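Side-chain contacts in ABC-type amino acid transport system, periplasmic component (Caldanaerobacter subterraneus subsp. tengcongensis MB4, PDB 4YMX), which binds arginine in the cleft between its two lobes, acting as the substrate-binding component of an amino acid ABC transporter: residues A[42-47]-A[150-155]; A[89-94]-A[105-110]; A[93-98]-A[115-120]. All coordinates share one frame; numbering follows the deposited sequence.

Interaction 1. Residues A[42-47]-A[150-155]; sequences GTSADF and AVQIGT. With ARG (arginine), chain C.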
# COMPACT_ATOMS: atom_id res chain seq x y z
N GLY A 42 9.29 -5.04 7.28
CA GLY A 42 8.42 -5.87 6.48
C GLY A 42 7.67 -4.98 5.50
O GLY A 42 7.24 -3.87 5.84
N THR A 43 7.53 -5.46 4.27
CA THR A 43 6.69 -4.78 3.30
C THR A 43 6.09 -5.79 2.33
O THR A 43 6.47 -6.96 2.34
CB THR A 43 7.43 -3.66 2.55
OG1 THR A 43 6.46 -2.85 1.87
CG2 THR A 43 8.43 -4.21 1.52
N SER A 44 5.15 -5.33 1.52
CA SER A 44 4.61 -6.13 0.42
C SER A 44 4.92 -5.36 -0.85
O SER A 44 4.28 -4.36 -1.14
CB SER A 44 3.10 -6.30 0.59
OG SER A 44 2.55 -7.08 -0.47
N ALA A 45 5.94 -5.81 -1.58
CA ALA A 45 6.49 -5.03 -2.69
C ALA A 45 5.78 -5.29 -4.02
O ALA A 45 6.40 -5.64 -5.04
CB ALA A 45 8.01 -5.24 -2.82
N ASP A 46 4.47 -5.09 -3.98
CA ASP A 46 3.58 -5.23 -5.12
C ASP A 46 2.81 -3.93 -5.32
O ASP A 46 1.72 -3.93 -5.90
CB ASP A 46 2.59 -6.36 -4.84
CG ASP A 46 1.76 -6.13 -3.57
OD1 ASP A 46 2.07 -5.23 -2.76
OD2 ASP A 46 0.78 -6.87 -3.38
N PHE A 47 3.37 -2.83 -4.84
CA PHE A 47 2.59 -1.61 -4.60
C PHE A 47 3.36 -0.37 -5.07
O PHE A 47 3.63 0.53 -4.27
CB PHE A 47 2.31 -1.53 -3.09
CG PHE A 47 0.99 -0.89 -2.72
CD1 PHE A 47 0.96 0.24 -1.91
CD2 PHE A 47 -0.21 -1.43 -3.14
CE1 PHE A 47 -0.25 0.81 -1.51
CE2 PHE A 47 -1.42 -0.87 -2.75
CZ PHE A 47 -1.44 0.26 -1.94
N ALA A 150 -11.92 -7.97 -7.54
CA ALA A 150 -10.63 -8.43 -7.02
C ALA A 150 -10.11 -7.43 -6.00
O ALA A 150 -10.13 -6.21 -6.23
CB ALA A 150 -9.63 -8.62 -8.14
N VAL A 151 -9.66 -7.95 -4.86
CA VAL A 151 -9.10 -7.15 -3.77
C VAL A 151 -7.96 -7.88 -3.09
O VAL A 151 -7.88 -9.11 -3.14
CB VAL A 151 -10.16 -6.81 -2.69
CG1 VAL A 151 -11.24 -5.90 -3.26
CG2 VAL A 151 -10.76 -8.07 -2.10
N GLN A 152 -7.11 -7.12 -2.41
CA GLN A 152 -6.01 -7.69 -1.67
C GLN A 152 -6.45 -8.07 -0.26
O GLN A 152 -7.05 -7.27 0.46
CB GLN A 152 -4.82 -6.72 -1.63
CG GLN A 152 -3.63 -7.24 -0.84
CD GLN A 152 -2.38 -6.44 -1.10
OE1 GLN A 152 -2.39 -5.20 -1.08
NE2 GLN A 152 -1.29 -7.14 -1.39
N ILE A 153 -6.17 -9.31 0.11
CA ILE A 153 -6.52 -9.80 1.44
C ILE A 153 -5.92 -8.94 2.54
O ILE A 153 -4.72 -8.63 2.52
CB ILE A 153 -6.05 -11.23 1.63
CG1 ILE A 153 -6.78 -12.14 0.64
CG2 ILE A 153 -6.31 -11.72 3.05
CD1 ILE A 153 -6.05 -13.44 0.41
N GLY A 154 -6.76 -8.53 3.48
CA GLY A 154 -6.28 -7.86 4.69
C GLY A 154 -6.22 -6.36 4.56
O GLY A 154 -5.68 -5.68 5.43
N THR A 155 -6.82 -5.82 3.50
CA THR A 155 -6.71 -4.40 3.21
C THR A 155 -7.98 -3.59 3.40
O THR A 155 -9.09 -4.13 3.45
CB THR A 155 -6.21 -4.12 1.77
OG1 THR A 155 -7.18 -4.62 0.83
CG2 THR A 155 -4.86 -4.77 1.53
N ARG C . -3.72 1.14 2.20
CA ARG C . -4.36 -0.21 2.16
C ARG C . -4.35 -0.85 3.54
O ARG C . -3.73 -0.33 4.47
CB ARG C . -3.64 -1.11 1.16
CG ARG C . -2.15 -1.23 1.40
CD ARG C . -1.53 -2.33 0.56
NE ARG C . -0.08 -2.23 0.54
CZ ARG C . 0.72 -3.06 -0.12
NH1 ARG C . 0.23 -4.07 -0.82
NH2 ARG C . 2.03 -2.88 -0.07
OXT ARG C . -4.95 -1.90 3.74
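Gln152 sets CG trans to its own backbone N (chi1 179°) and runs extended from there, while Asp46 folds CG between its backbone N and carbonyl carbon (chi1 58°); the amide and the carboxylate thus come from opposite directions to meet at the guanidinium of the bound arginine. Their flat groups are turned 51° apart, and the direct bond from Gln152 NE2 to Asp46 OD2, 2.9 Å long, is weak because the N-H points well off the acceptor. The stronger link passes through the ligand. Its NH1 donates to Asp46 OD1 at 2.9 Å and also to Gln152 OE1 at 2.9 Å, so one nitrogen joins both segments. Ligand NH2 is held at the same 2.9 Å by the backbone O of Ser44, whose OG gives a weak bond to Asp46 OD1. Phe47 adds a flat surface: ligand NE lies 3.4 Å above the ring plane, over its centre, and CB of Phe47 comes within 3.3 Å of ligand NH2. A serine in place of Phe47 would take the ring away, and the guanidinium, though still hydrogen-bonded, would probably be less well held against tilting out of its plane. The carboxylate is itself positioned by a second shell: Val175 N donates to Asp46 OD2, and Gln152 NE2 also bonds Asn173 O. The contact thus bridges the two lobes of the binding-protein fold: strands 38-43 and 148-152 belong to different five-stranded sheets, and helix 175-183 packs against both Phe47 and Gln152.

Interaction 2. Residues A[89-94]-A[105-110]; sequences KGLIPA and AGMTPT. With ARG (arginine), chain C.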
# COMPACT_ATOMS: atom_id res chain seq x y z
N LYS A 89 -1.07 -9.36 3.90
CA LYS A 89 -1.82 -9.93 5.01
C LYS A 89 -0.95 -10.47 6.16
O LYS A 89 -1.43 -10.58 7.30
CB LYS A 89 -2.75 -11.04 4.51
CG LYS A 89 -2.00 -12.28 4.04
CD LYS A 89 -2.93 -13.30 3.41
CE LYS A 89 -2.19 -14.59 3.15
NZ LYS A 89 -3.08 -15.61 2.50
N GLY A 90 0.31 -10.79 5.87
CA GLY A 90 1.21 -11.30 6.89
C GLY A 90 1.98 -10.23 7.63
O GLY A 90 2.70 -10.54 8.58
N LEU A 91 1.84 -8.97 7.23
CA LEU A 91 2.68 -7.91 7.80
C LEU A 91 2.41 -7.65 9.28
O LEU A 91 3.35 -7.63 10.09
CB LEU A 91 2.57 -6.61 7.00
CG LEU A 91 3.21 -6.71 5.61
CD1 LEU A 91 2.75 -5.53 4.78
CD2 LEU A 91 4.73 -6.71 5.71
N ILE A 92 1.16 -7.45 9.65
CA ILE A 92 0.85 -7.23 11.07
C ILE A 92 1.18 -8.47 11.94
O ILE A 92 1.82 -8.31 12.99
CB ILE A 92 -0.57 -6.66 11.27
CG1 ILE A 92 -0.57 -5.19 10.85
CG2 ILE A 92 -1.03 -6.82 12.72
CD1 ILE A 92 -1.94 -4.57 10.77
N PRO A 93 0.82 -9.69 11.49
CA PRO A 93 1.28 -10.85 12.26
C PRO A 93 2.81 -10.95 12.41
O PRO A 93 3.28 -11.31 13.48
CB PRO A 93 0.76 -12.03 11.44
CG PRO A 93 -0.51 -11.50 10.84
CD PRO A 93 -0.21 -10.06 10.51
N ALA A 94 3.56 -10.61 11.37
CA ALA A 94 5.02 -10.64 11.47
C ALA A 94 5.53 -9.63 12.50
O ALA A 94 6.45 -9.91 13.26
CB ALA A 94 5.65 -10.39 10.10
N ALA A 105 4.30 -0.05 4.25
CA ALA A 105 3.68 -0.73 3.11
C ALA A 105 2.41 -0.02 2.66
O ALA A 105 1.37 -0.66 2.43
CB ALA A 105 3.37 -2.19 3.47
N GLY A 106 2.47 1.30 2.56
CA GLY A 106 1.29 2.09 2.25
C GLY A 106 0.13 1.73 3.17
O GLY A 106 -1.03 1.63 2.74
N MET A 107 0.45 1.51 4.44
CA MET A 107 -0.49 0.90 5.37
C MET A 107 -1.31 1.93 6.13
O MET A 107 -0.76 2.83 6.78
CB MET A 107 0.24 -0.02 6.34
CG MET A 107 -0.70 -0.66 7.34
SD MET A 107 0.07 -1.83 8.47
CE MET A 107 0.32 -3.23 7.38
N THR A 108 -2.62 1.77 6.07
CA THR A 108 -3.53 2.73 6.70
C THR A 108 -3.65 2.47 8.20
O THR A 108 -3.87 1.34 8.62
CB THR A 108 -4.90 2.68 6.04
OG1 THR A 108 -4.76 2.98 4.64
CG2 THR A 108 -5.86 3.69 6.67
N PRO A 109 -3.50 3.53 9.02
CA PRO A 109 -3.61 3.32 10.47
C PRO A 109 -5.06 3.26 10.94
O PRO A 109 -5.54 4.20 11.58
CB PRO A 109 -2.91 4.56 11.05
CG PRO A 109 -3.10 5.61 10.03
CD PRO A 109 -3.03 4.88 8.70
N THR A 110 -5.74 2.15 10.67
CA THR A 110 -7.15 2.00 11.02
C THR A 110 -7.33 1.81 12.52
O THR A 110 -6.43 1.32 13.20
CB THR A 110 -7.80 0.81 10.29
OG1 THR A 110 -7.23 -0.42 10.77
CG2 THR A 110 -7.55 0.91 8.80
N ARG C . -3.72 1.14 2.20
CA ARG C . -4.36 -0.21 2.16
C ARG C . -4.35 -0.85 3.54
O ARG C . -3.73 -0.33 4.47
CB ARG C . -3.64 -1.11 1.16
CG ARG C . -2.15 -1.23 1.40
CD ARG C . -1.53 -2.33 0.56
NE ARG C . -0.08 -2.23 0.54
CZ ARG C . 0.72 -3.06 -0.12
NH1 ARG C . 0.23 -4.07 -0.82
NH2 ARG C . 2.03 -2.88 -0.07
OXT ARG C . -4.95 -1.90 3.74
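The carbonyl O of Ala105, whose methyl rests on Leu91, takes two N-H groups of the bound arginine: NE at 2.9 Å and, more weakly, NH2 at 3.4 Å. The residues that follow hold the other end of the ligand. Its amino N donates to Gly106 O at 2.8 Å and to Thr108 OG1, which is also hydrogen-bonded to Gly221 O. Thr108 N returns a nearly straight bond to the ligand O (2.9 Å, 172°). Behind these polar bonds the contact with residues 89-94 is purely apolar. Leu91 CD1 meets the Ala105 CB methyl at 3.6 Å. Met107 runs straight out through CB and CG and then bends at chi3 (-74°), which turns the methyl aside toward helix 91-96: Met107 CE sits 4.1 Å from Leu91 CB and equally far from Ile92 CG1. Ile92 slants across the thioether. Leu91 and Ile92 of helix 91-96 therefore back the loop that binds the ligand's alpha-amino and carboxylate groups and, through Ala105 O, its guanidinium. That loop follows strand 102-103 and leads into helix 111-114; Met107 also pairs through its backbone with Ala223 of strand 222-227 and packs on Phe119 of strand 117-124.

Interaction 3. Residues A[93-98]-A[115-120]; sequences PALQAG and KSVDFS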
# COMPACT_ATOMS: atom_id res chain seq x y z
N PRO A 93 0.82 -9.69 11.49
CA PRO A 93 1.28 -10.85 12.26
C PRO A 93 2.81 -10.95 12.41
O PRO A 93 3.28 -11.31 13.48
CB PRO A 93 0.76 -12.03 11.44
CG PRO A 93 -0.51 -11.50 10.84
CD PRO A 93 -0.21 -10.06 10.51
N ALA A 94 3.56 -10.61 11.37
CA ALA A 94 5.02 -10.64 11.47
C ALA A 94 5.53 -9.63 12.50
O ALA A 94 6.45 -9.91 13.26
CB ALA A 94 5.65 -10.39 10.10
N LEU A 95 4.90 -8.45 12.53
CA LEU A 95 5.30 -7.40 13.45
C LEU A 95 4.97 -7.81 14.89
O LEU A 95 5.78 -7.62 15.80
CB LEU A 95 4.58 -6.11 13.05
CG LEU A 95 4.95 -4.80 13.74
CD1 LEU A 95 6.43 -4.51 13.58
CD2 LEU A 95 4.10 -3.68 13.15
N GLN A 96 3.80 -8.41 15.08
CA GLN A 96 3.39 -8.89 16.40
C GLN A 96 4.33 -9.98 16.92
O GLN A 96 4.60 -10.05 18.11
CB GLN A 96 1.97 -9.44 16.36
CG GLN A 96 0.89 -8.41 16.12
CD GLN A 96 -0.48 -9.05 16.00
OE1 GLN A 96 -0.77 -9.74 15.02
NE2 GLN A 96 -1.32 -8.83 17.00
N ALA A 97 4.80 -10.82 16.00
CA ALA A 97 5.69 -11.92 16.35
C ALA A 97 7.15 -11.50 16.50
O ALA A 97 7.98 -12.31 16.91
CB ALA A 97 5.57 -13.03 15.31
N GLY A 98 7.46 -10.25 16.17
CA GLY A 98 8.83 -9.78 16.25
C GLY A 98 9.72 -10.23 15.10
O GLY A 98 10.94 -10.12 15.18
N LYS A 115 -5.50 -1.55 17.60
CA LYS A 115 -5.66 -2.43 18.76
C LYS A 115 -4.49 -3.39 18.86
O LYS A 115 -4.18 -3.91 19.94
CB LYS A 115 -6.96 -3.24 18.65
CG LYS A 115 -8.22 -2.40 18.53
CD LYS A 115 -9.44 -3.30 18.34
CE LYS A 115 -10.73 -2.54 18.55
NZ LYS A 115 -11.92 -3.42 18.33
N SER A 116 -3.83 -3.64 17.72
CA SER A 116 -2.80 -4.68 17.63
C SER A 116 -1.38 -4.15 17.53
O SER A 116 -0.45 -4.74 18.09
CB SER A 116 -3.08 -5.60 16.44
OG SER A 116 -4.32 -6.28 16.60
N VAL A 117 -1.20 -3.05 16.79
CA VAL A 117 0.11 -2.44 16.59
C VAL A 117 0.01 -0.93 16.78
O VAL A 117 -1.08 -0.38 16.88
CB VAL A 117 0.70 -2.77 15.20
CG1 VAL A 117 0.85 -4.28 15.01
CG2 VAL A 117 -0.18 -2.16 14.09
N ASP A 118 1.16 -0.25 16.85
CA ASP A 118 1.17 1.21 16.98
C ASP A 118 1.57 1.85 15.66
O ASP A 118 2.42 1.34 14.94
CB ASP A 118 2.15 1.64 18.08
CG ASP A 118 1.66 1.31 19.47
OD1 ASP A 118 0.43 1.16 19.66
OD2 ASP A 118 2.50 1.20 20.38
N PHE A 119 0.97 3.00 15.36
CA PHE A 119 1.25 3.70 14.11
C PHE A 119 1.88 5.06 14.31
O PHE A 119 1.57 5.79 15.26
CB PHE A 119 -0.03 3.87 13.28
CG PHE A 119 -0.51 2.60 12.65
CD1 PHE A 119 -0.03 2.20 11.41
CD2 PHE A 119 -1.45 1.81 13.29
CE1 PHE A 119 -0.48 1.02 10.82
CE2 PHE A 119 -1.90 0.64 12.72
CZ PHE A 119 -1.41 0.24 11.48
N SER A 120 2.77 5.40 13.39
CA SER A 120 3.33 6.74 13.31
C SER A 120 2.30 7.74 12.84
O SER A 120 1.17 7.38 12.47
CB SER A 120 4.50 6.73 12.32
OG SER A 120 4.00 6.66 10.98
O HOH W 1 -0.55 -7.34 19.25
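Leu95 CD2 reaches Val117 CG1 at 3.8 Å, the one close apolar pair of the contact, with the two side chains lying aslant. Leu95 puts CG trans to its backbone N (chi1 -172°), which directs the branch toward the strand, where CD2 makes the contact. Next to this pair, Gln96 sends its chain alongside the same valine, its CG 4.3 Å from Val117 CG1, and ends with NE2 3.7 Å from Ser116 CB. No direct hydrogen bond joins the segments. A water bridges them instead: it accepts from Gln96 NE2 at 2.8 Å and donates to the backbone O of Ser116, also at 2.8 Å. In the second shell, helix 91-96 carries both side chains, and Gly98, at positive phi, follows it in a Schellman motif, its N bonded to Leu95 O at 3.1 Å. Leu95 is also packed on Val100 and on Ala225 of strand 222-227, whose neighbour Val226 forms backbone bonds with Asp118 and so anchors strand 117-124. The chemistry is therefore split: a buried leucine-valine pair packs the helix against strand 117-124, the outermost strand of its sheet, whereas the exposed polar margin is linked by a bridging water and probably adds less to the packing than the apolar pair.

In the fold
Two of the three contacts touch the bound arginine, and the third packs against interaction 2. Interactions 1 and 2 have their centres 9 Å apart: residues 42-47 and 150-155 hold the guanidinium from both lobes, while residues 105-110 hold the ligand at both ends. They also meet directly, Leu91 CD2 lying 3.4 Å from Thr43 N. Interaction 3 makes no contact with the ligand, the side chain of Val117 being about 10 Å from it, but its centre is 8 Å from that of interaction 2. Those two share Pro93 and Ala94 of helix 91-96 and pack together, with Met107 SD 3.7 Å from Phe119 CE1 and Ile92 CG2 3.9 Å from Val117 CG1.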